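Local coordinates for N-acetyltransferase family protein (Bacillus anthracis, PDB 3LNB) that probably transfers an acetyl group from acetyl-coenzyme A to arylamines, inactivating the drug sulfamethoxazole, at residues A[248-260]-A[263-276]. The protein carries 1 engineered substitution. Numbering follows the deposited sequence.
Sequences KGAITCKLTNYGH and LTNKNYTETFKGTK. With COA (coenzyme A), chain B.
His260 and Thr271 form a hydrogen-bonded pair in the antiparallel beta meander whose strands 252-256, 259-263, 267-272 and 275-280 line the coenzyme A pocket of this arylamine N-acetyltransferase. Thr271 N donates to His260 O (3.0 Å), the return bond from His260 N to Thr271 O being longer. The imidazole, with CG between the backbone N and carbonyl carbon (chi1 67°), lies with one face under Thr271, whose OG1 comes 3.2 Å from CE1. Its NE2 reaches the diphosphate, bonding COA O4A at 3.2 Å and, weakly, O5A. Lys276 NZ lies 2.7 Å from the same O4A and donates to Thr271 OG1, which probably helps to hold the ammonium beside the phosphate.

Toward the turns, Lys273 can be followed outward along Tyr258: CB leads to CG, 3.8 Å from Tyr258 CD1; the extended chain then sets CE over the ring centre as a CH-pi contact, and NZ ends above the same face as a cation-pi partner, 4.4 Å from the centroid. Phe272 lies alongside Tyr258, the ring planes at 67°.

At the other end, Leu263 N bonds Thr252 O, and Ile251 lies against the adenine. Thr264 opens an ST motif, its OG1 accepting from Asn267 N; Asn267 ND2 points almost straight at the 3'-phosphate, 3.0 Å from COA O8A.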
loop_
_atom_site.group_PDB
_atom_site.type_symbol
_atom_site.label_atom_id
_atom_site.label_comp_id
_atom_site.label_asym_id
_atom_site.label_seq_id
_atom_site.Cartn_x
_atom_site.Cartn_y
_atom_site.Cartn_z
ATOM N N LYS A 248 2.834 9.241 14.833
ATOM C CA LYS A 248 3.894 9.330 15.834
ATOM C C LYS A 248 5.234 9.804 15.280
ATOM O O LYS A 248 6.126 10.192 16.041
ATOM C CB LYS A 248 4.109 7.964 16.483
ATOM C CG LYS A 248 2.873 7.351 17.093
ATOM C CD LYS A 248 2.401 8.128 18.308
ATOM C CE LYS A 248 1.378 7.312 19.083
ATOM N NZ LYS A 248 0.255 6.870 18.204
ATOM N N GLY A 249 5.382 9.765 13.965
ATOM C CA GLY A 249 6.634 10.172 13.358
ATOM C C GLY A 249 6.585 9.916 11.867
ATOM O O GLY A 249 5.868 9.026 11.406
ATOM N N ALA A 250 7.351 10.690 11.108
ATOM C CA ALA A 250 7.358 10.552 9.662
ATOM C C ALA A 250 7.960 9.240 9.187
ATOM O O ALA A 250 8.940 8.739 9.754
ATOM C CB ALA A 250 8.105 11.722 9.033
ATOM N N ILE A 251 7.351 8.681 8.148
ATOM C CA ILE A 251 7.833 7.450 7.548
ATOM C C ILE A 251 7.626 7.552 6.042
ATOM O O ILE A 251 6.608 8.076 5.573
ATOM C CB ILE A 251 7.087 6.199 8.095
ATOM C CG1 ILE A 251 7.599 4.926 7.402
ATOM C CG2 ILE A 251 5.594 6.321 7.838
ATOM C CD1 ILE A 251 9.106 4.725 7.453
ATOM N N THR A 252 8.619 7.094 5.293
ATOM C CA THR A 252 8.563 7.084 3.837
ATOM C C THR A 252 9.320 5.830 3.440
ATOM O O THR A 252 10.476 5.633 3.841
ATOM C CB THR A 252 9.236 8.336 3.212
ATOM O OG1 THR A 252 8.548 9.520 3.644
ATOM C CG2 THR A 252 9.169 8.274 1.686
ATOM N N CYS A 253 8.649 4.968 2.680
ATOM C CA CYS A 253 9.229 3.705 2.248
ATOM C C CYS A 253 8.955 3.440 0.777
ATOM O O CYS A 253 7.930 3.852 0.242
ATOM C CB CYS A 253 8.656 2.559 3.084
ATOM S SG CYS A 253 9.163 0.902 2.557
ATOM N N LYS A 254 9.876 2.734 0.133
ATOM C CA LYS A 254 9.728 2.417 -1.274
ATOM C C LYS A 254 10.586 1.210 -1.609
ATOM O O LYS A 254 11.607 0.956 -0.963
ATOM C CB LYS A 254 10.155 3.619 -2.131
ATOM C CG LYS A 254 9.914 3.451 -3.626
ATOM C CD LYS A 254 10.253 4.728 -4.399
ATOM C CE LYS A 254 11.743 4.975 -4.449
ATOM N NZ LYS A 254 12.449 3.933 -5.246
ATOM N N LEU A 255 10.162 0.462 -2.617
ATOM C CA LEU A 255 10.901 -0.707 -3.063
ATOM C C LEU A 255 12.006 -0.267 -4.005
ATOM O O LEU A 255 11.921 0.787 -4.627
ATOM C CB LEU A 255 9.977 -1.663 -3.809
ATOM C CG LEU A 255 9.156 -2.657 -2.995
ATOM C CD1 LEU A 255 8.555 -1.991 -1.772
ATOM C CD2 LEU A 255 8.090 -3.236 -3.892
ATOM N N THR A 256 13.042 -1.089 -4.094
ATOM C CA THR A 256 14.175 -0.838 -4.975
ATOM C C THR A 256 14.459 -2.159 -5.677
ATOM O O THR A 256 13.895 -3.193 -5.320
ATOM C CB THR A 256 15.439 -0.430 -4.195
ATOM O OG1 THR A 256 15.814 -1.483 -3.302
ATOM C CG2 THR A 256 15.196 0.837 -3.411
ATOM N N ASN A 257 15.330 -2.136 -6.675
ATOM C CA ASN A 257 15.644 -3.363 -7.376
ATOM C C ASN A 257 16.363 -4.376 -6.490
ATOM O O ASN A 257 16.313 -5.571 -6.758
ATOM C CB ASN A 257 16.469 -3.053 -8.624
ATOM C CG ASN A 257 15.663 -2.307 -9.663
ATOM O OD1 ASN A 257 14.638 -2.801 -10.141
ATOM N ND2 ASN A 257 16.113 -1.107 -10.013
ATOM N N TYR A 258 16.995 -3.909 -5.418
ATOM C CA TYR A 258 17.722 -4.808 -4.522
ATOM C C TYR A 258 17.147 -4.920 -3.108
ATOM O O TYR A 258 17.786 -5.482 -2.216
ATOM C CB TYR A 258 19.182 -4.374 -4.458
ATOM C CG TYR A 258 19.851 -4.380 -5.815
ATOM C CD1 TYR A 258 19.964 -5.559 -6.549
ATOM C CD2 TYR A 258 20.347 -3.208 -6.378
ATOM C CE1 TYR A 258 20.552 -5.571 -7.811
ATOM C CE2 TYR A 258 20.935 -3.209 -7.648
ATOM C CZ TYR A 258 21.032 -4.392 -8.352
ATOM O OH TYR A 258 21.594 -4.398 -9.609
ATOM N N GLY A 259 15.938 -4.395 -2.907
ATOM C CA GLY A 259 15.304 -4.458 -1.596
ATOM C C GLY A 259 14.287 -3.344 -1.436
ATOM O O GLY A 259 13.370 -3.214 -2.250
ATOM N N HIS A 260 14.441 -2.557 -0.374
ATOM C CA HIS A 260 13.572 -1.415 -0.111
ATOM C C HIS A 260 14.291 -0.424 0.801
ATOM O O HIS A 260 15.296 -0.758 1.427
ATOM C CB HIS A 260 12.237 -1.839 0.524
ATOM C CG HIS A 260 12.359 -2.399 1.909
ATOM N ND1 HIS A 260 12.731 -3.702 2.154
ATOM C CD2 HIS A 260 12.141 -1.834 3.121
ATOM C CE1 HIS A 260 12.733 -3.920 3.457
ATOM N NE2 HIS A 260 12.377 -2.803 4.068
ATOM N N LEU A 263 12.772 5.883 5.403
ATOM C CA LEU A 263 13.295 7.115 5.963
ATOM C C LEU A 263 12.376 7.717 7.019
ATOM O O LEU A 263 11.191 7.911 6.777
ATOM C CB LEU A 263 13.499 8.136 4.843
ATOM C CG LEU A 263 13.961 9.532 5.266
ATOM C CD1 LEU A 263 15.435 9.477 5.671
ATOM C CD2 LEU A 263 13.755 10.514 4.115
ATOM N N THR A 264 12.935 7.990 8.193
ATOM C CA THR A 264 12.189 8.616 9.274
ATOM C C THR A 264 12.875 9.956 9.527
ATOM O O THR A 264 13.830 10.301 8.835
ATOM C CB THR A 264 12.228 7.775 10.566
ATOM O OG1 THR A 264 13.568 7.709 11.067
ATOM C CG2 THR A 264 11.724 6.375 10.296
ATOM N N ASN A 265 12.396 10.715 10.506
ATOM C CA ASN A 265 13.024 11.996 10.814
ATOM C C ASN A 265 14.406 11.759 11.414
ATOM O O ASN A 265 15.308 12.583 11.258
ATOM C CB ASN A 265 12.184 12.790 11.819
ATOM C CG ASN A 265 10.874 13.275 11.232
ATOM O OD1 ASN A 265 10.852 13.865 10.150
ATOM N ND2 ASN A 265 9.774 13.038 11.948
ATOM N N LYS A 266 14.566 10.613 12.070
ATOM C CA LYS A 266 15.814 10.257 12.747
ATOM C C LYS A 266 16.785 9.335 12.003
ATOM O O LYS A 266 18.002 9.480 12.127
ATOM C CB LYS A 266 15.488 9.599 14.091
ATOM C CG LYS A 266 14.446 10.327 14.927
ATOM C CD LYS A 266 14.916 11.707 15.333
ATOM C CE LYS A 266 13.904 12.367 16.262
ATOM N NZ LYS A 266 14.324 13.754 16.633
ATOM N N ASN A 267 16.261 8.384 11.238
ATOM C CA ASN A 267 17.127 7.431 10.550
ATOM C C ASN A 267 16.751 7.068 9.129
ATOM O O ASN A 267 15.583 7.123 8.743
ATOM C CB ASN A 267 17.181 6.128 11.343
ATOM C CG ASN A 267 17.699 6.322 12.740
ATOM O OD1 ASN A 267 18.906 6.471 12.950
ATOM N ND2 ASN A 267 16.788 6.333 13.713
ATOM N N TYR A 268 17.769 6.668 8.370
ATOM C CA TYR A 268 17.601 6.216 6.995
ATOM C C TYR A 268 17.986 4.737 7.015
ATOM O O TYR A 268 19.127 4.390 7.331
ATOM C CB TYR A 268 18.526 6.982 6.050
ATOM C CG TYR A 268 18.350 6.605 4.593
ATOM C CD1 TYR A 268 17.079 6.564 4.013
ATOM C CD2 TYR A 268 19.455 6.337 3.782
ATOM C CE1 TYR A 268 16.913 6.274 2.657
ATOM C CE2 TYR A 268 19.299 6.049 2.425
ATOM C CZ TYR A 268 18.025 6.021 1.871
ATOM O OH TYR A 268 17.858 5.763 0.530
ATOM N N THR A 269 17.028 3.871 6.696
ATOM C CA THR A 269 17.263 2.433 6.707
ATOM C C THR A 269 17.230 1.845 5.305
ATOM O O THR A 269 16.233 1.964 4.579
ATOM C CB THR A 269 16.224 1.707 7.595
ATOM O OG1 THR A 269 16.273 2.252 8.919
ATOM C CG2 THR A 269 16.522 0.210 7.671
ATOM N N GLU A 270 18.328 1.199 4.939
ATOM C CA GLU A 270 18.463 0.603 3.624
ATOM C C GLU A 270 18.600 -0.917 3.657
ATOM O O GLU A 270 19.470 -1.465 4.331
ATOM C CB GLU A 270 19.684 1.204 2.914
ATOM C CG GLU A 270 19.588 2.703 2.682
ATOM C CD GLU A 270 20.886 3.296 2.183
ATOM O OE1 GLU A 270 21.796 3.532 3.018
ATOM O OE2 GLU A 270 20.999 3.516 0.958
ATOM N N THR A 271 17.716 -1.586 2.930
ATOM C CA THR A 271 17.746 -3.035 2.816
ATOM C C THR A 271 18.289 -3.237 1.408
ATOM O O THR A 271 17.605 -2.960 0.420
ATOM C CB THR A 271 16.341 -3.624 2.945
ATOM O OG1 THR A 271 15.771 -3.209 4.192
ATOM C CG2 THR A 271 16.399 -5.145 2.891
ATOM N N PHE A 272 19.519 -3.725 1.324
ATOM C CA PHE A 272 20.193 -3.864 0.038
ATOM C C PHE A 272 20.940 -5.182 -0.144
ATOM O O PHE A 272 21.878 -5.482 0.594
ATOM C CB PHE A 272 21.144 -2.669 -0.086
ATOM C CG PHE A 272 21.914 -2.610 -1.365
ATOM C CD1 PHE A 272 23.155 -3.228 -1.475
ATOM C CD2 PHE A 272 21.424 -1.882 -2.447
ATOM C CE1 PHE A 272 23.904 -3.119 -2.646
ATOM C CE2 PHE A 272 22.160 -1.766 -3.618
ATOM C CZ PHE A 272 23.403 -2.384 -3.720
ATOM N N LYS A 273 20.519 -5.954 -1.144
ATOM C CA LYS A 273 21.122 -7.249 -1.452
ATOM C C LYS A 273 21.385 -8.080 -0.210
ATOM O O LYS A 273 22.511 -8.529 0.017
ATOM C CB LYS A 273 22.436 -7.067 -2.217
ATOM C CG LYS A 273 22.266 -6.547 -3.626
ATOM C CD LYS A 273 23.611 -6.261 -4.282
ATOM C CE LYS A 273 23.416 -5.705 -5.686
ATOM N NZ LYS A 273 24.675 -5.154 -6.245
ATOM N N GLY A 274 20.351 -8.263 0.603
ATOM C CA GLY A 274 20.501 -9.065 1.800
ATOM C C GLY A 274 20.954 -8.322 3.036
ATOM O O GLY A 274 20.773 -8.821 4.147
ATOM N N THR A 275 21.539 -7.137 2.864
ATOM C CA THR A 275 22.012 -6.375 4.015
ATOM C C THR A 275 20.966 -5.361 4.462
ATOM O O THR A 275 20.122 -4.925 3.676
ATOM C CB THR A 275 23.337 -5.629 3.706
ATOM O OG1 THR A 275 23.075 -4.476 2.899
ATOM C CG2 THR A 275 24.297 -6.544 2.958
ATOM N N LYS A 276 21.009 -5.009 5.735
ATOM C CA LYS A 276 20.067 -4.048 6.279
ATOM C C LYS A 276 20.813 -3.117 7.221
ATOM O O LYS A 276 21.264 -3.519 8.295
ATOM C CB LYS A 276 18.942 -4.776 7.013
ATOM C CG LYS A 276 17.812 -3.873 7.473
ATOM C CD LYS A 276 16.760 -4.687 8.211
ATOM C CE LYS A 276 15.694 -5.216 7.270
ATOM N NZ LYS A 276 14.646 -4.181 7.033
HETATM N N1A COA B . 4.594 4.177 11.136
HETATM C C2A COA B . 5.619 4.989 11.322
HETATM N N3A COA B . 6.856 4.535 11.423
HETATM C C4A COA B . 7.106 3.222 11.335
HETATM C C5A COA B . 6.055 2.337 11.144
HETATM C C6A COA B . 4.768 2.851 11.041
HETATM N N6A COA B . 3.730 2.043 10.838
HETATM N N7A COA B . 6.569 1.113 11.079
HETATM C C8A COA B . 7.888 1.220 11.220
HETATM N N9A COA B . 8.222 2.501 11.371
HETATM C C1B COA B . 9.605 3.029 11.446
HETATM C C2B COA B . 10.417 2.449 12.603
HETATM O O2B COA B . 10.093 3.132 13.818
HETATM C C3B COA B . 11.833 2.801 12.150
HETATM O O3B COA B . 12.213 4.092 12.633
HETATM P P3B COA B . 13.757 4.362 12.999
HETATM O O7A COA B . 14.679 3.845 11.964
HETATM O O8A COA B . 13.902 5.950 13.220
HETATM O O9A COA B . 13.983 3.663 14.431
HETATM C C4B COA B . 11.727 2.813 10.623
HETATM O O4B COA B . 10.347 2.565 10.308
HETATM C C5B COA B . 12.573 1.703 9.998
HETATM O O5B COA B . 12.104 0.428 10.440
HETATM P P1A COA B . 12.959 -0.891 10.099
HETATM O O1A COA B . 12.043 -2.140 10.538
HETATM O O2A COA B . 14.269 -0.885 10.786
HETATM O O3A COA B . 13.122 -0.915 8.498
HETATM P P2A COA B . 11.982 -1.415 7.477
HETATM O O4A COA B . 12.262 -2.983 7.252
HETATM O O5A COA B . 12.053 -0.653 6.210
HETATM O O6A COA B . 10.554 -1.308 8.213
HETATM C CBP COA B . 8.475 -0.468 7.200
HETATM C CCP COA B . 9.711 -0.162 8.053
HETATM C CDP COA B . 8.901 -0.723 5.753
HETATM C CEP COA B . 7.527 0.732 7.248
HETATM C CAP COA B . 7.756 -1.697 7.760
HETATM O OAP COA B . 7.414 -1.465 9.129
HETATM C C9P COA B . 6.471 -1.996 6.983
HETATM O O9P COA B . 6.511 -2.461 5.844
HETATM N N8P COA B . 5.349 -1.723 7.645
HETATM C C7P COA B . 4.008 -1.957 7.088
HETATM C C6P COA B . 3.083 -0.784 7.421
HETATM C C5P COA B . 1.613 -1.166 7.224
HETATM O O5P COA B . 1.050 -1.909 8.025
HETATM N N4P COA B . 1.009 -0.634 6.165
HETATM C C3P COA B . -0.398 -0.923 5.855
HETATM C C2P COA B . -1.337 -0.088 6.728
HETATM S S1P COA B . -1.331 1.700 6.334
HETATM O O HOH W 1 9.860 10.267 6.034
HETATM O O HOH W 2 17.803 -1.430 -1.750
HETATM O O HOH W 3 17.936 -7.277 -0.096
#